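Local coordinates for protein alcohol dehydrogenase (Thermus thermophilus, PDB 2EIH) that binds zinc through four cysteines and probably acts as an NAD(P)-dependent oxidoreductase of the zinc-containing alcohol dehydrogenase family, at residues A[76-87]-A[125-136]; A[33-41]-A[141-150]. All coordinates share one frame; numbering follows the deposited sequence.

Contact 1 (A[76-87]-A[125-136]); sequences VEGFAPGDEVVI and VVLPEANLAPKP
Phe79 lays one ring face on Leu132: CD2 of Leu132 stands over the ring centre, 4.1 Å from the centroid and 4° off the normal, a CH-pi contact. The far end of the same ring turns to the backbone, CZ of Phe79 lying 3.3 Å from the carbonyl O of Leu132, while the carbonyl O of Glu129 sits at the ring edge. CG of Leu132 also meets CG2 of Val85. These residues frame a short antiparallel pairing of strand 84-87 with strand 132-134, part of the curled sheet of the GroES-like domain of this dehydrogenase family. Val86 and Ala133 form the hydrogen-bonded pair, with Val86 N to Ala133 O at 2.8 Å and Ala133 N to Val86 O at 3.0 Å. Lys135 N continues the ladder to Glu84 O. Chi1 of Lys135 (163°) swings CG away from the backbone N, and the chain passes aslant across Glu84 and bends at its last torsion; NZ then makes a salt bridge to Glu84 OE2 at 3.1 Å and hydrogen bonds to the carbonyl oxygens of Pro136 and Leu139. Ile87, paired with Leu132, reaches strand 125-128 through its side chain, touching Leu127 through CG2 to CD1, 3.7 Å, and Val125 through CD1 to CG1. Leu297 and Leu301 of helix 297-306 cover Ala133, and Leu301 also reaches Val86.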
# COMPACT_ATOMS: atom_id res chain seq x y z
N VAL A 76 -2.68 22.52 -30.15
CA VAL A 76 -2.13 21.23 -29.76
C VAL A 76 -0.61 21.18 -29.89
O VAL A 76 -0.04 21.53 -30.93
CB VAL A 76 -2.77 20.08 -30.59
CG1 VAL A 76 -2.52 20.31 -32.06
CG2 VAL A 76 -2.20 18.74 -30.15
N GLU A 77 0.03 20.73 -28.83
CA GLU A 77 1.48 20.64 -28.79
C GLU A 77 1.92 19.24 -28.44
O GLU A 77 1.19 18.48 -27.79
CB GLU A 77 2.03 21.63 -27.76
CG GLU A 77 1.50 21.41 -26.36
CD GLU A 77 1.95 22.49 -25.39
OE1 GLU A 77 3.18 22.70 -25.27
OE2 GLU A 77 1.08 23.13 -24.76
N GLY A 78 3.13 18.88 -28.86
CA GLY A 78 3.63 17.55 -28.57
C GLY A 78 3.31 16.53 -29.65
O GLY A 78 3.55 15.34 -29.45
N PHE A 79 2.77 16.99 -30.77
CA PHE A 79 2.45 16.13 -31.92
C PHE A 79 2.50 16.91 -33.22
O PHE A 79 1.93 18.00 -33.34
CB PHE A 79 1.07 15.48 -31.76
CG PHE A 79 1.04 14.39 -30.73
CD1 PHE A 79 1.94 13.32 -30.81
CD2 PHE A 79 0.19 14.47 -29.64
CE1 PHE A 79 1.99 12.36 -29.81
CE2 PHE A 79 0.24 13.52 -28.63
CZ PHE A 79 1.15 12.46 -28.72
N ALA A 80 3.20 16.36 -34.20
CA ALA A 80 3.34 17.00 -35.50
C ALA A 80 3.16 15.95 -36.58
O ALA A 80 3.46 14.77 -36.38
CB ALA A 80 4.71 17.65 -35.61
N PRO A 81 2.68 16.35 -37.77
CA PRO A 81 2.48 15.41 -38.87
C PRO A 81 3.75 14.69 -39.30
O PRO A 81 4.75 15.31 -39.65
CB PRO A 81 1.90 16.30 -39.97
CG PRO A 81 2.51 17.62 -39.70
CD PRO A 81 2.38 17.73 -38.20
N GLY A 82 3.68 13.36 -39.26
CA GLY A 82 4.80 12.53 -39.63
C GLY A 82 5.18 11.64 -38.46
O GLY A 82 5.74 10.56 -38.66
N ASP A 83 4.86 12.10 -37.25
CA ASP A 83 5.17 11.35 -36.03
C ASP A 83 4.50 9.99 -35.94
O ASP A 83 3.30 9.87 -36.14
CB ASP A 83 4.76 12.16 -34.80
CG ASP A 83 5.56 13.43 -34.64
OD1 ASP A 83 5.29 14.16 -33.66
OD2 ASP A 83 6.44 13.71 -35.47
N GLU A 84 5.30 8.97 -35.64
CA GLU A 84 4.76 7.62 -35.51
C GLU A 84 4.19 7.48 -34.09
O GLU A 84 4.85 7.87 -33.11
CB GLU A 84 5.85 6.59 -35.77
CG GLU A 84 6.42 6.63 -37.19
CD GLU A 84 7.15 5.34 -37.55
OE1 GLU A 84 7.59 5.19 -38.71
OE2 GLU A 84 7.27 4.48 -36.67
N VAL A 85 2.97 6.94 -34.00
CA VAL A 85 2.27 6.79 -32.73
C VAL A 85 1.38 5.54 -32.62
O VAL A 85 1.03 4.90 -33.61
CB VAL A 85 1.37 8.02 -32.47
CG1 VAL A 85 2.21 9.29 -32.40
CG2 VAL A 85 0.32 8.16 -33.58
N VAL A 86 1.02 5.22 -31.38
CA VAL A 86 0.11 4.12 -31.09
C VAL A 86 -1.00 4.81 -30.31
O VAL A 86 -0.80 5.89 -29.76
CB VAL A 86 0.76 3.03 -30.20
CG1 VAL A 86 1.98 2.47 -30.89
CG2 VAL A 86 1.14 3.61 -28.86
N ILE A 87 -2.17 4.18 -30.28
CA ILE A 87 -3.34 4.72 -29.61
C ILE A 87 -3.52 4.14 -28.22
O ILE A 87 -3.27 2.96 -28.00
CB ILE A 87 -4.58 4.40 -30.47
CG1 ILE A 87 -4.53 5.23 -31.76
CG2 ILE A 87 -5.84 4.59 -29.65
CD1 ILE A 87 -5.49 4.76 -32.81
N VAL A 125 -8.50 8.38 -37.95
CA VAL A 125 -9.28 8.39 -36.74
C VAL A 125 -8.85 9.64 -35.98
O VAL A 125 -7.69 10.05 -36.04
CB VAL A 125 -9.04 7.09 -35.91
CG1 VAL A 125 -7.63 7.07 -35.34
CG2 VAL A 125 -10.09 6.97 -34.80
N VAL A 126 -9.80 10.26 -35.30
CA VAL A 126 -9.52 11.46 -34.56
C VAL A 126 -9.76 11.21 -33.09
O VAL A 126 -10.84 10.76 -32.71
CB VAL A 126 -10.45 12.60 -34.99
CG1 VAL A 126 -10.44 13.71 -33.96
CG2 VAL A 126 -10.02 13.13 -36.34
N LEU A 127 -8.75 11.48 -32.27
CA LEU A 127 -8.90 11.31 -30.83
C LEU A 127 -8.16 12.40 -30.06
O LEU A 127 -7.39 13.16 -30.65
CB LEU A 127 -8.43 9.91 -30.38
CG LEU A 127 -7.10 9.29 -30.78
CD1 LEU A 127 -6.74 8.21 -29.79
CD2 LEU A 127 -7.19 8.73 -32.18
N PRO A 128 -8.42 12.53 -28.75
CA PRO A 128 -7.74 13.56 -27.96
C PRO A 128 -6.23 13.34 -27.84
O PRO A 128 -5.77 12.21 -27.78
CB PRO A 128 -8.46 13.50 -26.61
CG PRO A 128 -8.93 12.08 -26.53
CD PRO A 128 -9.41 11.80 -27.94
N GLU A 129 -5.46 14.42 -27.82
CA GLU A 129 -4.00 14.32 -27.71
C GLU A 129 -3.55 13.49 -26.51
O GLU A 129 -2.41 13.03 -26.47
CB GLU A 129 -3.35 15.71 -27.64
CG GLU A 129 -3.79 16.57 -26.45
CD GLU A 129 -3.01 17.88 -26.32
OE1 GLU A 129 -3.42 18.73 -25.50
OE2 GLU A 129 -1.99 18.05 -27.03
N ALA A 130 -4.44 13.31 -25.55
CA ALA A 130 -4.13 12.54 -24.35
C ALA A 130 -4.16 11.03 -24.61
O ALA A 130 -3.69 10.24 -23.78
CB ALA A 130 -5.11 12.89 -23.23
N ASN A 131 -4.71 10.64 -25.75
CA ASN A 131 -4.82 9.23 -26.07
C ASN A 131 -3.86 8.80 -27.16
O ASN A 131 -4.12 7.83 -27.87
CB ASN A 131 -6.26 8.91 -26.47
CG ASN A 131 -7.27 9.38 -25.45
OD1 ASN A 131 -8.47 9.13 -25.59
ND2 ASN A 131 -6.80 10.07 -24.43
N LEU A 132 -2.75 9.51 -27.27
CA LEU A 132 -1.74 9.22 -28.27
C LEU A 132 -0.35 9.09 -27.64
O LEU A 132 0.08 9.96 -26.89
CB LEU A 132 -1.69 10.35 -29.29
CG LEU A 132 -1.99 10.03 -30.74
CD1 LEU A 132 -3.34 9.38 -30.86
CD2 LEU A 132 -1.92 11.30 -31.55
N ALA A 133 0.35 8.00 -27.95
CA ALA A 133 1.69 7.79 -27.42
C ALA A 133 2.64 7.52 -28.57
O ALA A 133 2.23 7.02 -29.61
CB ALA A 133 1.69 6.61 -26.45
N PRO A 134 3.92 7.86 -28.40
CA PRO A 134 4.91 7.64 -29.47
C PRO A 134 5.11 6.15 -29.70
O PRO A 134 5.22 5.37 -28.75
CB PRO A 134 6.16 8.31 -28.92
CG PRO A 134 6.04 8.04 -27.46
CD PRO A 134 4.58 8.36 -27.19
N LYS A 135 5.12 5.77 -30.97
CA LYS A 135 5.32 4.38 -31.34
C LYS A 135 6.78 4.03 -31.24
O LYS A 135 7.64 4.73 -31.79
CB LYS A 135 4.86 4.13 -32.78
CG LYS A 135 5.39 2.82 -33.37
CD LYS A 135 5.31 2.82 -34.89
CE LYS A 135 6.10 1.67 -35.51
NZ LYS A 135 7.55 1.79 -35.24
N PRO A 136 7.10 2.93 -30.54
CA PRO A 136 8.50 2.51 -30.41
C PRO A 136 9.08 2.31 -31.83
O PRO A 136 8.42 1.72 -32.69
CB PRO A 136 8.39 1.21 -29.61
CG PRO A 136 7.00 0.71 -29.92
CD PRO A 136 6.18 1.96 -29.92

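Contact 2 (A[33-41]-A[141-150]); sequences RLKAAALNH and FEEAAAIPLT
Lys35 lies over the face of the Phe141 ring with its aliphatic part: CG of Lys35 stands 3.6 Å from the ring centroid and only 5° off the normal, a nearly centred CH-pi contact. CB of Lys35 rests over the root of the ring, 3.6 Å from CG of Phe141. Bends at chi2 (-54°) and chi4 carry NZ of Lys35 past the rim, 3.9 Å from CE2 of Phe141. Lys135 makes a cation-pi contact with the same ring. Lys35 and Ala36 both face Ser66 of strand 64-72 in a classic beta bulge, where strand 29-38 of the catalytic-domain sheet turns its corner. Beyond the bulge, strand 36-38 runs at 35° to helix 141-146, with axes 7.1 Å apart, and small residues make this approach possible. CB of Ala145 fits against Ala36, 3.8 Å from its CB, and CB of Ala38 approaches Ala145 O. Phe141 O, near CB of Ala36, accepts hydrogen bonds from Ala145 N and from Ser66 OG. Farther along, the Asn40 amide packs against CG of Leu149, the two side chains passing antiparallel to one another, while Leu149 N is hydrogen-bonded to Asp64 OD2.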
# COMPACT_ATOMS: atom_id res chain seq x y z
N ARG A 33 -3.36 8.94 -39.22
CA ARG A 33 -3.52 8.16 -40.43
C ARG A 33 -3.06 6.78 -39.96
O ARG A 33 -1.88 6.58 -39.67
CB ARG A 33 -2.61 8.69 -41.53
CG ARG A 33 -2.90 8.12 -42.90
CD ARG A 33 -2.14 8.90 -43.95
NE ARG A 33 -0.69 8.66 -43.88
CZ ARG A 33 -0.12 7.52 -44.28
NH1 ARG A 33 -0.87 6.53 -44.76
NH2 ARG A 33 1.19 7.37 -44.20
N LEU A 34 -4.01 5.85 -39.87
CA LEU A 34 -3.74 4.49 -39.39
C LEU A 34 -2.94 3.59 -40.35
O LEU A 34 -3.04 3.71 -41.56
CB LEU A 34 -5.06 3.80 -39.05
CG LEU A 34 -5.80 4.43 -37.86
CD1 LEU A 34 -7.28 4.10 -37.90
CD2 LEU A 34 -5.17 3.96 -36.57
N LYS A 35 -2.15 2.70 -39.76
CA LYS A 35 -1.33 1.77 -40.52
C LYS A 35 -1.77 0.34 -40.19
O LYS A 35 -1.75 -0.56 -41.03
CB LYS A 35 0.15 1.94 -40.16
CG LYS A 35 0.86 3.15 -40.80
CD LYS A 35 0.70 3.16 -42.32
CE LYS A 35 1.62 4.16 -43.03
NZ LYS A 35 3.00 3.63 -43.29
N ALA A 36 -2.18 0.15 -38.94
CA ALA A 36 -2.62 -1.14 -38.48
C ALA A 36 -3.65 -0.98 -37.38
O ALA A 36 -3.56 -0.07 -36.55
CB ALA A 36 -1.43 -1.94 -37.98
N ALA A 37 -4.65 -1.86 -37.38
CA ALA A 37 -5.67 -1.86 -36.35
C ALA A 37 -5.68 -3.28 -35.83
O ALA A 37 -5.83 -4.24 -36.61
CB ALA A 37 -7.02 -1.50 -36.94
N ALA A 38 -5.50 -3.42 -34.53
CA ALA A 38 -5.48 -4.73 -33.91
C ALA A 38 -6.90 -5.09 -33.51
O ALA A 38 -7.67 -4.22 -33.10
CB ALA A 38 -4.57 -4.73 -32.68
N LEU A 39 -7.22 -6.37 -33.63
CA LEU A 39 -8.55 -6.88 -33.31
C LEU A 39 -8.67 -7.34 -31.86
O LEU A 39 -7.81 -8.05 -31.35
CB LEU A 39 -8.88 -8.06 -34.22
CG LEU A 39 -9.55 -7.85 -35.58
CD1 LEU A 39 -8.82 -6.82 -36.43
CD2 LEU A 39 -9.61 -9.21 -36.30
N ASN A 40 -9.75 -6.94 -31.20
CA ASN A 40 -10.00 -7.34 -29.81
C ASN A 40 -11.37 -8.02 -29.68
O ASN A 40 -12.27 -7.78 -30.48
CB ASN A 40 -9.90 -6.13 -28.89
CG ASN A 40 -8.47 -5.72 -28.64
OD1 ASN A 40 -7.99 -4.72 -29.17
ND2 ASN A 40 -7.78 -6.52 -27.84
N HIS A 41 -11.53 -8.86 -28.67
CA HIS A 41 -12.79 -9.57 -28.48
C HIS A 41 -13.95 -8.59 -28.28
O HIS A 41 -15.12 -8.92 -28.53
CB HIS A 41 -12.68 -10.56 -27.32
CG HIS A 41 -11.79 -11.72 -27.62
ND1 HIS A 41 -12.13 -12.72 -28.50
CD2 HIS A 41 -10.54 -12.02 -27.18
CE1 HIS A 41 -11.13 -13.58 -28.60
NE2 HIS A 41 -10.15 -13.18 -27.81
N PHE A 141 4.54 -1.48 -37.61
CA PHE A 141 3.24 -0.95 -37.26
C PHE A 141 2.24 -2.02 -36.73
O PHE A 141 1.46 -1.74 -35.82
CB PHE A 141 2.67 -0.19 -38.46
CG PHE A 141 3.28 1.17 -38.66
CD1 PHE A 141 2.99 2.22 -37.79
CD2 PHE A 141 4.14 1.42 -39.73
CE1 PHE A 141 3.55 3.47 -37.98
CE2 PHE A 141 4.71 2.68 -39.93
CZ PHE A 141 4.41 3.70 -39.06
N GLU A 142 2.30 -3.25 -37.25
CA GLU A 142 1.38 -4.30 -36.78
C GLU A 142 1.73 -4.75 -35.37
O GLU A 142 0.85 -5.13 -34.60
CB GLU A 142 1.40 -5.52 -37.71
CG GLU A 142 0.94 -5.25 -39.13
CD GLU A 142 2.02 -4.66 -40.01
OE1 GLU A 142 3.06 -4.22 -39.47
OE2 GLU A 142 1.83 -4.64 -41.25
N GLU A 143 3.01 -4.70 -35.03
CA GLU A 143 3.47 -5.09 -33.70
C GLU A 143 3.04 -4.00 -32.71
O GLU A 143 2.53 -4.29 -31.62
CB GLU A 143 5.00 -5.24 -33.72
CG GLU A 143 5.52 -6.49 -34.43
CD GLU A 143 7.05 -6.59 -34.46
OE1 GLU A 143 7.58 -7.72 -34.48
OE2 GLU A 143 7.72 -5.53 -34.42
N ALA A 144 3.21 -2.75 -33.12
CA ALA A 144 2.82 -1.61 -32.29
C ALA A 144 1.32 -1.65 -31.99
O ALA A 144 0.91 -1.59 -30.83
CB ALA A 144 3.19 -0.31 -32.99
N ALA A 145 0.50 -1.77 -33.04
CA ALA A 145 -0.95 -1.82 -32.84
C ALA A 145 -1.38 -2.94 -31.92
O ALA A 145 -2.41 -2.85 -31.26
CB ALA A 145 -1.67 -1.96 -34.19
N ALA A 146 -0.60 -3.99 -31.84
CA ALA A 146 -0.97 -5.12 -30.99
C ALA A 146 -0.76 -4.91 -29.48
O ALA A 146 -1.34 -5.62 -28.68
CB ALA A 146 -0.22 -6.37 -31.45
N ILE A 147 0.03 -3.91 -29.10
CA ILE A 147 0.35 -3.68 -27.70
C ILE A 147 -0.67 -3.14 -26.69
O ILE A 147 -1.09 -3.87 -25.77
CB ILE A 147 1.61 -2.80 -27.58
CG1 ILE A 147 2.78 -3.47 -28.26
CG2 ILE A 147 1.93 -2.54 -26.09
CD1 ILE A 147 3.99 -2.58 -28.43
N PRO A 148 -1.09 -1.86 -26.84
CA PRO A 148 -2.02 -1.17 -25.94
C PRO A 148 -3.07 -1.97 -25.15
O PRO A 148 -2.85 -2.30 -23.98
CB PRO A 148 -2.62 -0.11 -26.84
CG PRO A 148 -1.50 0.21 -27.76
CD PRO A 148 -1.03 -1.17 -28.13
N LEU A 149 -4.20 -2.25 -25.78
CA LEU A 149 -5.30 -2.96 -25.12
C LEU A 149 -4.87 -4.16 -24.25
O LEU A 149 -5.14 -4.17 -23.04
CB LEU A 149 -6.33 -3.40 -26.17
CG LEU A 149 -7.81 -3.77 -25.87
CD1 LEU A 149 -7.87 -4.81 -24.75
CD2 LEU A 149 -8.60 -2.53 -25.50
N THR A 150 -4.20 -5.16 -24.82
CA THR A 150 -3.82 -6.31 -23.99
C THR A 150 -2.74 -6.01 -22.97
O THR A 150 -2.83 -6.47 -21.84
CB THR A 150 -3.37 -7.54 -24.83
OG1 THR A 150 -2.44 -7.14 -25.84
CG2 THR A 150 -4.57 -8.23 -25.46

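Overall arrangement
From the N terminus, strand 29-38 supplies the first segment of contact 2, and the chain passes through strand 64-72 before 76-87 opens contact 1. The excursion that follows carries the four zinc-binding cysteines, Cys93, Cys96, Cys99 and Cys107; contact 1 closes this loop when 125-136 returns. The chain then runs almost directly into helix 141-146, where contact 2 closes the wider loop, so contact 1 lies wholly within it. Both contacts reach one sheet, in which strands 29-38 and 124-128 are neighbours. They touch where Phe141 meets Glu84 and Lys135, and where Ala144 packs on Val86, joining the pairing of strands 84-91 and 132-134 to the helix.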